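Local coordinates for protein processed glycerol phosphate lipoteichoic acid synthase 2 (Bacillus subtilis, PDB 2W8D) that is the sulfatase-like, magnesium-containing domain of a lipoteichoic acid synthase, a protein of the alkaline phosphatase superfamily, at residues A[71-77]-A[288-294]; A[306-312]-A[340-344]; A[41-46]-A[224-228]; A[59-63]-A[235-239]. One frame throughout, in Å; residues are numbered along the deposited sequence.

Contact 1: residues A[71-77]-A[288-294]; sequences YFDNFFH and QRVPLFI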
# COMPACT_ATOMS: atom_id res chain seq x y z
N TYR A 71 -9.51 -0.36 -10.32
CA TYR A 71 -9.83 0.01 -8.95
C TYR A 71 -10.28 -1.26 -8.22
O TYR A 71 -11.05 -2.05 -8.78
CB TYR A 71 -10.92 1.08 -8.91
CG TYR A 71 -11.40 1.37 -7.50
CD1 TYR A 71 -10.51 1.87 -6.54
CD2 TYR A 71 -12.72 1.13 -7.12
CE1 TYR A 71 -10.93 2.13 -5.26
CE2 TYR A 71 -13.16 1.37 -5.80
CZ TYR A 71 -12.24 1.87 -4.88
OH TYR A 71 -12.61 2.12 -3.58
N PHE A 72 -9.77 -1.46 -7.00
CA PHE A 72 -10.05 -2.63 -6.18
C PHE A 72 -10.76 -2.16 -4.91
O PHE A 72 -10.15 -1.48 -4.06
CB PHE A 72 -8.74 -3.35 -5.81
CG PHE A 72 -7.84 -3.67 -7.00
CD1 PHE A 72 -7.83 -4.94 -7.56
CD2 PHE A 72 -7.01 -2.70 -7.53
CE1 PHE A 72 -7.01 -5.23 -8.65
CE2 PHE A 72 -6.18 -2.99 -8.62
CZ PHE A 72 -6.19 -4.26 -9.18
N ASP A 73 -12.04 -2.54 -4.77
CA ASP A 73 -12.90 -2.10 -3.67
C ASP A 73 -13.00 -3.10 -2.48
O ASP A 73 -13.66 -2.83 -1.45
CB ASP A 73 -14.29 -1.74 -4.21
CG ASP A 73 -15.02 -2.93 -4.81
OD1 ASP A 73 -14.40 -3.82 -5.42
OD2 ASP A 73 -16.23 -2.99 -4.68
N ASN A 74 -12.35 -4.24 -2.62
CA ASN A 74 -12.18 -5.18 -1.53
C ASN A 74 -10.69 -5.47 -1.22
O ASN A 74 -10.26 -6.60 -1.10
CB ASN A 74 -12.94 -6.45 -1.82
CG ASN A 74 -14.42 -6.24 -1.86
OD1 ASN A 74 -14.99 -5.58 -0.98
ND2 ASN A 74 -15.06 -6.81 -2.85
N PHE A 75 -9.92 -4.40 -1.09
CA PHE A 75 -8.50 -4.48 -0.85
C PHE A 75 -8.25 -3.98 0.58
O PHE A 75 -8.77 -2.97 0.97
CB PHE A 75 -7.74 -3.65 -1.90
CG PHE A 75 -6.29 -3.51 -1.62
CD1 PHE A 75 -5.39 -4.50 -2.00
CD2 PHE A 75 -5.81 -2.37 -1.00
CE1 PHE A 75 -4.03 -4.37 -1.74
CE2 PHE A 75 -4.44 -2.23 -0.72
CZ PHE A 75 -3.56 -3.21 -1.09
N PHE A 76 -7.48 -4.72 1.36
CA PHE A 76 -7.33 -4.47 2.77
C PHE A 76 -5.88 -4.14 3.14
O PHE A 76 -4.94 -4.81 2.67
CB PHE A 76 -7.82 -5.71 3.56
CG PHE A 76 -9.30 -5.99 3.40
CD1 PHE A 76 -10.21 -5.60 4.40
CD2 PHE A 76 -9.80 -6.63 2.26
CE1 PHE A 76 -11.60 -5.83 4.26
CE2 PHE A 76 -11.18 -6.86 2.11
CZ PHE A 76 -12.07 -6.46 3.11
N HIS A 77 -5.69 -3.17 4.03
CA HIS A 77 -4.34 -3.01 4.62
C HIS A 77 -4.03 -4.19 5.56
O HIS A 77 -4.92 -4.76 6.17
CB HIS A 77 -4.19 -1.66 5.33
CG HIS A 77 -4.81 -1.64 6.69
ND1 HIS A 77 -4.11 -2.00 7.83
CD2 HIS A 77 -6.06 -1.32 7.10
CE1 HIS A 77 -4.91 -1.90 8.88
NE2 HIS A 77 -6.10 -1.50 8.46
N GLN A 288 -11.63 -1.64 7.25
CA GLN A 288 -10.20 -1.78 6.99
C GLN A 288 -9.93 -1.87 5.48
O GLN A 288 -8.79 -2.00 5.09
CB GLN A 288 -9.60 -2.98 7.73
CG GLN A 288 -9.83 -2.96 9.28
CD GLN A 288 -9.50 -1.63 9.94
OE1 GLN A 288 -8.34 -1.19 9.91
NE2 GLN A 288 -10.50 -0.96 10.52
N ARG A 289 -10.99 -1.80 4.65
CA ARG A 289 -10.78 -1.60 3.22
C ARG A 289 -10.03 -0.26 3.02
O ARG A 289 -10.44 0.77 3.57
CB ARG A 289 -12.11 -1.61 2.46
CG ARG A 289 -12.66 -3.01 2.13
CD ARG A 289 -14.08 -2.92 1.57
NE ARG A 289 -14.64 -4.26 1.35
CZ ARG A 289 -15.23 -5.01 2.29
NH1 ARG A 289 -15.34 -4.58 3.54
NH2 ARG A 289 -15.71 -6.21 1.99
N VAL A 290 -8.93 -0.31 2.28
CA VAL A 290 -8.26 0.87 1.74
C VAL A 290 -8.25 0.83 0.20
O VAL A 290 -8.17 -0.25 -0.41
CB VAL A 290 -6.82 1.08 2.29
CG1 VAL A 290 -6.83 1.16 3.85
CG2 VAL A 290 -5.92 -0.05 1.85
N PRO A 291 -8.35 2.01 -0.44
CA PRO A 291 -8.42 1.98 -1.90
C PRO A 291 -7.07 1.60 -2.51
O PRO A 291 -6.03 1.84 -1.90
CB PRO A 291 -8.82 3.41 -2.28
CG PRO A 291 -8.46 4.27 -1.10
CD PRO A 291 -8.35 3.36 0.13
N LEU A 292 -7.13 0.94 -3.67
CA LEU A 292 -5.97 0.61 -4.45
C LEU A 292 -6.34 0.97 -5.88
O LEU A 292 -7.38 0.53 -6.36
CB LEU A 292 -5.63 -0.87 -4.36
CG LEU A 292 -4.55 -1.28 -5.38
CD1 LEU A 292 -3.14 -0.63 -5.15
CD2 LEU A 292 -4.39 -2.81 -5.44
N PHE A 293 -5.52 1.78 -6.52
CA PHE A 293 -5.73 2.19 -7.92
C PHE A 293 -4.47 1.79 -8.69
O PHE A 293 -3.37 1.97 -8.17
CB PHE A 293 -5.88 3.72 -8.04
CG PHE A 293 -7.10 4.27 -7.38
CD1 PHE A 293 -8.28 4.40 -8.08
CD2 PHE A 293 -7.07 4.67 -6.04
CE1 PHE A 293 -9.43 4.91 -7.46
CE2 PHE A 293 -8.20 5.20 -5.44
CZ PHE A 293 -9.39 5.31 -6.17
N ILE A 294 -4.63 1.22 -9.88
CA ILE A 294 -3.50 0.97 -10.77
C ILE A 294 -3.88 1.48 -12.16
O ILE A 294 -4.81 0.96 -12.79
CB ILE A 294 -3.15 -0.54 -10.90
CG1 ILE A 294 -2.73 -1.16 -9.58
CG2 ILE A 294 -2.05 -0.74 -11.90
CD1 ILE A 294 -2.60 -2.65 -9.67
O HOH W 1 -10.55 -1.23 -1.05
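Arg289 lies lengthwise along Phe76 and ends at Asn74. Its NE donates to Asn74 OD1 at 2.7 Å, in the guanidinium plane and onto a lone pair of the amide, while NH2 adds only a weak bond there. The chain, extended from CG to NE, lays CG over one face of the Phe76 ring in a CH-pi contact, 3.9 Å from its centroid. Phe76 CZ sits over the centre of the Arg289 guanidinium; the two planes are 56° apart, so this atom, not the ring face, meets it. Arginine suits this place: its methylenes cover the ring while its head reaches the amide. One residue on, at the end of the contact, His77 NE2 gives Gln288 OE1 a nearly straight bond of 2.7 Å, in both the ring and the carbonyl plane. The His77 ring and Gln288 amide planes stand 74° apart. Around Leu292 the contact is apolar: Leu292 CB rests over a face of Phe75, and Leu292 CD2 comes within 3.4 Å of Phe72 CD2. Tyr71 and Phe293 form an offset stack, centroids 4.8 Å apart.

A second shell holds the polar groups: His77 ND1 meets Thr79 OG1, Gln288 NE2 meets Asn284 O, and Asn74 ND2 meets His305 O. In the irregular part around Asp73 and Asn74, water 1 accepts from Phe75 N and lies 2.7 Å from Val290 O and near Phe72 O. Backbone bonds Phe72 N to Leu292 O and Val290 N to Phe75 O flank it. Such antiparallel pairing, of strand 70-76 with 292-296, belongs to the mixed central sheet of the alkaline phosphatase superfamily.

Contact 2: residues A[306-312]-A[340-344]; sequences KYAGDVD and HREVI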
# COMPACT_ATOMS: atom_id res chain seq x y z
N LYS A 306 -12.31 -8.85 -6.48
CA LYS A 306 -11.58 -9.86 -5.74
C LYS A 306 -11.02 -9.31 -4.43
O LYS A 306 -10.45 -8.23 -4.39
CB LYS A 306 -10.42 -10.38 -6.59
CG LYS A 306 -10.86 -11.17 -7.82
CD LYS A 306 -9.65 -11.83 -8.41
CE LYS A 306 -9.91 -12.41 -9.79
NZ LYS A 306 -8.57 -12.77 -10.36
N TYR A 307 -11.21 -10.06 -3.35
CA TYR A 307 -10.58 -9.78 -2.05
C TYR A 307 -9.06 -9.88 -2.22
O TYR A 307 -8.60 -10.75 -2.94
CB TYR A 307 -11.14 -10.74 -0.99
CG TYR A 307 -12.51 -10.30 -0.53
CD1 TYR A 307 -13.59 -10.21 -1.41
CD2 TYR A 307 -12.71 -9.91 0.79
CE1 TYR A 307 -14.86 -9.74 -0.96
CE2 TYR A 307 -13.94 -9.47 1.24
CZ TYR A 307 -15.00 -9.38 0.39
OH TYR A 307 -16.16 -8.93 0.92
N ALA A 308 -8.33 -8.95 -1.61
CA ALA A 308 -6.88 -8.84 -1.75
C ALA A 308 -6.29 -8.04 -0.60
O ALA A 308 -6.98 -7.21 -0.03
CB ALA A 308 -6.52 -8.16 -3.10
N GLY A 309 -5.01 -8.22 -0.29
CA GLY A 309 -4.34 -7.41 0.73
C GLY A 309 -3.04 -6.78 0.25
O GLY A 309 -2.60 -7.04 -0.87
N ASP A 310 -2.43 -5.93 1.07
CA ASP A 310 -1.15 -5.30 0.75
C ASP A 310 -0.10 -6.20 0.09
O ASP A 310 0.58 -5.72 -0.80
CB ASP A 310 -0.49 -4.74 2.02
CG ASP A 310 -1.13 -3.49 2.50
OD1 ASP A 310 -1.67 -2.71 1.65
OD2 ASP A 310 -1.13 -3.31 3.74
N VAL A 311 0.07 -7.46 0.55
CA VAL A 311 1.16 -8.34 0.08
C VAL A 311 0.93 -8.79 -1.38
O VAL A 311 1.84 -9.32 -2.05
CB VAL A 311 1.39 -9.59 1.00
CG1 VAL A 311 1.97 -9.19 2.40
CG2 VAL A 311 0.14 -10.41 1.13
N ASP A 312 -0.29 -8.58 -1.87
CA ASP A 312 -0.63 -8.93 -3.24
C ASP A 312 -0.19 -7.88 -4.28
O ASP A 312 -0.14 -8.20 -5.45
CB ASP A 312 -2.13 -9.18 -3.40
CG ASP A 312 -2.67 -10.24 -2.44
OD1 ASP A 312 -1.91 -11.13 -2.02
OD2 ASP A 312 -3.87 -10.20 -2.16
N HIS A 340 -5.91 -16.52 -8.10
CA HIS A 340 -5.66 -15.61 -6.96
C HIS A 340 -6.45 -15.98 -5.70
O HIS A 340 -7.68 -16.04 -5.77
CB HIS A 340 -5.97 -14.15 -7.37
CG HIS A 340 -6.00 -13.18 -6.22
ND1 HIS A 340 -4.89 -12.87 -5.47
CD2 HIS A 340 -7.02 -12.46 -5.71
CE1 HIS A 340 -5.23 -11.99 -4.54
NE2 HIS A 340 -6.51 -11.71 -4.67
N ARG A 341 -5.76 -16.21 -4.57
CA ARG A 341 -6.44 -16.56 -3.30
C ARG A 341 -7.13 -15.35 -2.68
O ARG A 341 -6.62 -14.25 -2.77
CB ARG A 341 -5.50 -17.27 -2.31
CG ARG A 341 -4.36 -16.42 -1.70
CD ARG A 341 -4.79 -15.67 -0.42
NE ARG A 341 -3.71 -14.80 0.07
CZ ARG A 341 -3.44 -13.58 -0.37
NH1 ARG A 341 -4.17 -13.03 -1.34
NH2 ARG A 341 -2.42 -12.90 0.14
N GLU A 342 -8.30 -15.55 -2.07
CA GLU A 342 -9.08 -14.43 -1.56
C GLU A 342 -9.31 -14.46 -0.07
O GLU A 342 -10.11 -13.69 0.44
CB GLU A 342 -10.40 -14.35 -2.30
CG GLU A 342 -10.22 -13.90 -3.74
CD GLU A 342 -11.53 -13.61 -4.44
OE1 GLU A 342 -11.96 -14.46 -5.26
OE2 GLU A 342 -12.13 -12.55 -4.18
N VAL A 343 -8.61 -15.33 0.64
CA VAL A 343 -8.69 -15.39 2.07
C VAL A 343 -7.55 -14.47 2.57
O VAL A 343 -6.38 -14.82 2.44
CB VAL A 343 -8.49 -16.85 2.57
CG1 VAL A 343 -8.68 -16.93 4.05
CG2 VAL A 343 -9.50 -17.83 1.88
N ILE A 344 -7.90 -13.31 3.13
CA ILE A 344 -6.92 -12.24 3.34
C ILE A 344 -6.52 -12.17 4.80
O ILE A 344 -7.32 -11.80 5.64
CB ILE A 344 -7.44 -10.85 2.86
CG1 ILE A 344 -8.12 -10.91 1.47
CG2 ILE A 344 -6.31 -9.84 2.81
CD1 ILE A 344 -7.28 -11.53 0.40
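Asp312 and Arg341 meet end-on in a salt bridge, NH2 to OD1 at 2.8 Å and NH1 to OD2 at 3.0 Å, both on the syn side of the carboxylate. Arg341 points away from the contact at its base, and the bend at chi2 (88°) swings its guanidinium back. Asp312 OD2 also takes Gly309 N at 3.0 Å, from the opposite face of the carboxylate to NH1. OD1 has a further donor in Ser333 N, and Glu388 forms a salt bridge with Arg341 NH2. So many donors would probably keep this buried aspartate ionised. Beside it, His340 turns its ring edge to residues 306-312: NE2 donates to Tyr307 O at 2.9 Å, the oxygen somewhat tilted from the ring plane, and ND1 bonds Ser333 OG. Ile344 closes the packing, with CD1 3.4 Å from Ala308 N and CG2 against Gly309, whose lack of a side chain lets the branch come close.

Here strand 308-309, a short member of the mixed central sheet alongside strand 70-76, meets the loop leading into strand 344-345, the first strand of the five-stranded antiparallel sheet.

The partly exposed end is looser. Glu342, its chain extended beyond CG, reaches Tyr307 N with OE2 at 2.8 Å, a bond received on the anti side and somewhat out of the carboxylate plane. Lys306 and His340 slide past each other, with Lys306 CD 3.8 Å from His340 CD2; the lysine is long enough to carry NZ on to Ile335 O.

Contact 3: residues A[41-46]-A[224-228]; sequences SLQSFI and YFQSA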
# COMPACT_ATOMS: atom_id res chain seq x y z
N SER A 41 -3.52 7.43 5.50
CA SER A 41 -4.69 7.26 6.37
C SER A 41 -6.03 7.26 5.63
O SER A 41 -7.07 7.51 6.23
CB SER A 41 -4.73 8.36 7.43
OG SER A 41 -3.66 8.26 8.36
N LEU A 42 -5.98 6.99 4.32
CA LEU A 42 -7.18 7.03 3.47
C LEU A 42 -7.91 5.67 3.38
O LEU A 42 -7.35 4.67 2.92
CB LEU A 42 -6.81 7.53 2.08
CG LEU A 42 -8.06 7.88 1.26
CD1 LEU A 42 -8.77 9.12 1.84
CD2 LEU A 42 -7.72 8.07 -0.22
N GLN A 43 -9.16 5.64 3.83
CA GLN A 43 -9.96 4.38 3.85
C GLN A 43 -10.95 4.39 2.69
O GLN A 43 -11.38 5.44 2.24
CB GLN A 43 -10.71 4.24 5.19
CG GLN A 43 -9.77 4.07 6.40
CD GLN A 43 -10.45 4.18 7.77
OE1 GLN A 43 -11.34 3.38 8.12
NE2 GLN A 43 -10.02 5.16 8.56
N SER A 44 -11.34 3.20 2.24
CA SER A 44 -12.22 3.04 1.10
C SER A 44 -13.61 3.64 1.31
O SER A 44 -14.25 3.98 0.34
CB SER A 44 -12.35 1.55 0.73
OG SER A 44 -11.14 1.03 0.16
N PHE A 45 -14.10 3.74 2.55
CA PHE A 45 -15.44 4.33 2.74
C PHE A 45 -15.56 5.76 2.20
O PHE A 45 -16.66 6.18 1.85
CB PHE A 45 -15.94 4.26 4.19
CG PHE A 45 -15.37 5.32 5.10
CD1 PHE A 45 -15.99 6.54 5.23
CD2 PHE A 45 -14.21 5.08 5.82
CE1 PHE A 45 -15.43 7.53 6.07
CE2 PHE A 45 -13.68 6.03 6.66
CZ PHE A 45 -14.28 7.27 6.76
N ILE A 46 -14.45 6.48 2.15
CA ILE A 46 -14.36 7.81 1.59
C ILE A 46 -14.69 7.90 0.10
O ILE A 46 -15.18 8.94 -0.37
CB ILE A 46 -12.95 8.42 1.83
CG1 ILE A 46 -12.91 8.97 3.25
CG2 ILE A 46 -12.72 9.57 0.99
CD1 ILE A 46 -14.12 9.92 3.56
N TYR A 224 -11.38 14.86 9.24
CA TYR A 224 -10.92 13.86 8.31
C TYR A 224 -11.30 14.25 6.87
O TYR A 224 -10.47 14.16 5.98
CB TYR A 224 -11.55 12.52 8.67
CG TYR A 224 -11.01 11.36 7.89
CD1 TYR A 224 -9.68 10.93 8.06
CD2 TYR A 224 -11.81 10.69 6.97
CE1 TYR A 224 -9.19 9.85 7.33
CE2 TYR A 224 -11.33 9.60 6.24
CZ TYR A 224 -10.03 9.18 6.42
OH TYR A 224 -9.60 8.08 5.71
N PHE A 225 -12.55 14.65 6.67
CA PHE A 225 -13.09 14.86 5.34
C PHE A 225 -12.45 16.02 4.63
O PHE A 225 -12.33 15.97 3.42
CB PHE A 225 -14.61 15.09 5.36
CG PHE A 225 -15.36 13.96 5.98
CD1 PHE A 225 -15.58 12.77 5.26
CD2 PHE A 225 -15.85 14.06 7.28
CE1 PHE A 225 -16.27 11.69 5.83
CE2 PHE A 225 -16.53 12.97 7.86
CZ PHE A 225 -16.74 11.79 7.12
N GLN A 226 -12.05 17.05 5.39
CA GLN A 226 -11.30 18.20 4.87
C GLN A 226 -9.90 17.86 4.41
O GLN A 226 -9.49 18.28 3.33
CB GLN A 226 -11.21 19.30 5.92
CG GLN A 226 -12.53 19.88 6.30
CD GLN A 226 -12.40 21.26 6.88
OE1 GLN A 226 -11.31 21.68 7.27
NE2 GLN A 226 -13.51 21.98 6.94
N SER A 227 -9.13 17.12 5.22
CA SER A 227 -7.78 16.77 4.78
C SER A 227 -7.80 15.70 3.69
O SER A 227 -6.91 15.66 2.84
CB SER A 227 -6.82 16.41 5.93
OG SER A 227 -7.51 15.69 6.92
N ALA A 228 -8.83 14.86 3.69
CA ALA A 228 -8.99 13.90 2.59
C ALA A 228 -9.25 14.67 1.26
O ALA A 228 -8.71 14.31 0.22
CB ALA A 228 -10.13 12.92 2.87
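Tyr224 points its ring edge-on into the turn of residues 41-46, and its hydroxyl is held there by two backbone groups. OH donates to Ser41 O at 2.6 Å, in the carbonyl plane and onto a lone pair, and accepts from Gln43 N at 3.1 Å. With CG anti to the backbone N (chi1 -172°), the ring stretches away from its helix far enough for the phenol to reach the loop. Tyrosine suits the place because its hydroxyl can both donate and accept at the end of a flat apolar ring. Residues 44-46 of the loop form a short 3-10 segment, with Ile46 N bonded to Gln43 O.

The flank of the same ring is apolar. Ile46 CG1 touches its edge at Tyr224 CE2, 3.4 Å away, and the two side chains cross at a slant. The Phe45 ring lies nearly parallel to that of Tyr224, planes 21° apart, but is slid so far aside that they barely overlap; CZ of Phe45 and CE2 of Tyr224 come to 3.8 Å. The same branch of Ile46 runs on to Phe225, CD1 lying 3.6 Å from Phe225 CE1. Nearer the hydroxyl end, Leu42 CD1 approaches Ala228 CB, where a small methyl allows the helix to come near.

The loop follows strand 33-39 and passes the metal site, with the side chain of Ser41 about 4 Å from the magnesium ion. Helix 219-244 packs against the loop, while Met270 and Val273 of helix 267-273 pack on Phe45.

Contact 4: residues A[59-63]-A[235-239]; sequences FLNKL and IEQFF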
# COMPACT_ATOMS: atom_id res chain seq x y z
N PHE A 59 -11.55 13.54 -7.50
CA PHE A 59 -10.60 12.97 -8.48
C PHE A 59 -10.51 11.45 -8.38
O PHE A 59 -10.54 10.75 -9.40
CB PHE A 59 -9.20 13.58 -8.38
CG PHE A 59 -8.35 13.28 -9.57
CD1 PHE A 59 -8.64 13.88 -10.81
CD2 PHE A 59 -7.29 12.38 -9.48
CE1 PHE A 59 -7.84 13.64 -11.96
CE2 PHE A 59 -6.49 12.10 -10.59
CZ PHE A 59 -6.76 12.75 -11.86
N LEU A 60 -10.41 10.96 -7.15
CA LEU A 60 -10.25 9.53 -6.89
C LEU A 60 -11.50 8.82 -7.34
O LEU A 60 -11.42 7.76 -7.95
CB LEU A 60 -9.90 9.27 -5.42
CG LEU A 60 -8.50 9.80 -5.02
CD1 LEU A 60 -8.13 9.57 -3.52
CD2 LEU A 60 -7.34 9.30 -5.90
N ASN A 61 -12.66 9.42 -7.07
CA ASN A 61 -13.95 8.94 -7.61
C ASN A 61 -13.97 8.77 -9.12
O ASN A 61 -14.45 7.76 -9.62
CB ASN A 61 -15.13 9.84 -7.18
CG ASN A 61 -15.26 9.92 -5.69
OD1 ASN A 61 -14.62 9.17 -4.94
ND2 ASN A 61 -16.07 10.86 -5.23
N LYS A 62 -13.44 9.75 -9.85
CA LYS A 62 -13.44 9.64 -11.31
C LYS A 62 -12.59 8.42 -11.73
O LYS A 62 -13.01 7.63 -12.56
CB LYS A 62 -12.93 10.93 -11.97
CG LYS A 62 -13.31 11.03 -13.44
CD LYS A 62 -12.66 12.22 -14.15
CE LYS A 62 -11.16 12.07 -14.30
NZ LYS A 62 -10.64 12.98 -15.37
N LEU A 63 -11.44 8.25 -11.12
CA LEU A 63 -10.61 7.08 -11.39
C LEU A 63 -11.33 5.77 -11.08
O LEU A 63 -11.21 4.79 -11.81
CB LEU A 63 -9.32 7.13 -10.56
CG LEU A 63 -8.45 8.36 -10.76
CD1 LEU A 63 -7.23 8.25 -9.91
CD2 LEU A 63 -8.05 8.50 -12.25
N ILE A 235 -3.54 14.86 -5.56
CA ILE A 235 -3.36 13.76 -6.52
C ILE A 235 -3.73 14.25 -7.92
O ILE A 235 -3.01 13.99 -8.89
CB ILE A 235 -4.21 12.51 -6.16
CG1 ILE A 235 -3.79 11.94 -4.80
CG2 ILE A 235 -4.14 11.45 -7.30
CD1 ILE A 235 -2.28 11.91 -4.59
N GLU A 236 -4.85 14.97 -8.00
CA GLU A 236 -5.27 15.66 -9.24
C GLU A 236 -4.14 16.51 -9.83
O GLU A 236 -3.79 16.35 -11.00
CB GLU A 236 -6.53 16.52 -9.01
CG GLU A 236 -6.90 17.43 -10.22
CD GLU A 236 -8.16 18.27 -10.03
OE1 GLU A 236 -8.55 18.57 -8.88
OE2 GLU A 236 -8.75 18.68 -11.05
N GLN A 237 -3.55 17.39 -9.02
CA GLN A 237 -2.43 18.22 -9.52
C GLN A 237 -1.28 17.32 -9.99
O GLN A 237 -0.81 17.46 -11.11
CB GLN A 237 -1.99 19.24 -8.46
CG GLN A 237 -0.62 19.88 -8.70
CD GLN A 237 0.18 20.03 -7.41
OE1 GLN A 237 -0.32 20.59 -6.44
NE2 GLN A 237 1.44 19.53 -7.39
N PHE A 238 -0.85 16.38 -9.17
CA PHE A 238 0.19 15.41 -9.56
C PHE A 238 -0.08 14.75 -10.92
O PHE A 238 0.81 14.69 -11.79
CB PHE A 238 0.35 14.36 -8.47
CG PHE A 238 1.52 13.43 -8.65
CD1 PHE A 238 2.81 13.92 -8.96
CD2 PHE A 238 1.36 12.07 -8.43
CE1 PHE A 238 3.92 13.04 -9.07
CE2 PHE A 238 2.47 11.16 -8.53
CZ PHE A 238 3.76 11.67 -8.85
N PHE A 239 -1.30 14.25 -11.11
CA PHE A 239 -1.73 13.68 -12.40
C PHE A 239 -1.68 14.70 -13.54
O PHE A 239 -1.19 14.37 -14.61
CB PHE A 239 -3.15 13.10 -12.30
CG PHE A 239 -3.20 11.65 -11.90
CD1 PHE A 239 -2.55 11.19 -10.79
CD2 PHE A 239 -3.92 10.75 -12.67
CE1 PHE A 239 -2.63 9.85 -10.43
CE2 PHE A 239 -3.99 9.41 -12.31
CZ PHE A 239 -3.37 8.97 -11.21
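Phe59 projects from helix 58-65 onto helix 219-244, in a helix-to-helix packing of the sulfatase-type alpha/beta fold; the axes of the two short segments pass 10.9 Å apart at 63°. Its CB starts the contact, 4.0 Å from Glu236 CB. A chi1 of -165°, CG opposite the backbone N, carries the ring across the neighbouring helix, where CG and CD1 lie against Glu236 CB, and CD1 also meets Glu236 CG. Glu236 CA stands almost straight above the ring centre in a CH-pi contact, 3.8 Å from the centroid. This glutamate suits a partly exposed border, because its base is aliphatic. Farther round the rim, Phe59 CD2 touches Ile235 CG2 at 3.9 Å, a methyl that Leu60 CD2 meets as well. The far atoms, CE2 and CZ, present the edge of Phe59 to the face of Phe239, an offset edge-to-face pair with the Phe59 and Phe239 ring planes 78° apart. Leu63 CD1 packs on Phe239 CZ from the opposite direction, and Met255 of strand 251-257 touches Leu60, Leu63, Ile235 and Phe239. Asp232, one turn earlier on helix 219-244, accepts from Phe59 N and Leu60 N. At the tip of the followed ring, Phe59 CZ is 3.6 Å from Phe239 CD2.

From the N terminus, the turn 41-46 after strand 33-39 comes first, then helix 58-65, then strand 70-76. Contact 3 closes a long loop onto helix 219-244, contact 4 returns to the same helix farther along, and contact 1 closes onto strand 292-296, so these three cross one another. Contact 2 follows in series, a short closure between strand 308-309 and the loop before strand 344-345. Leu42 against Leu60 joins contacts 3 and 4, Phe293 against helix 58-65 joins 1 and 4, and Arg289 O with Ser44 N joins 1 and 3. Strand pairing of 70-76 with 308-309 links contacts 1 and 2, and contact 2 joins that part of the central sheet to the loop entering the five-stranded sheet.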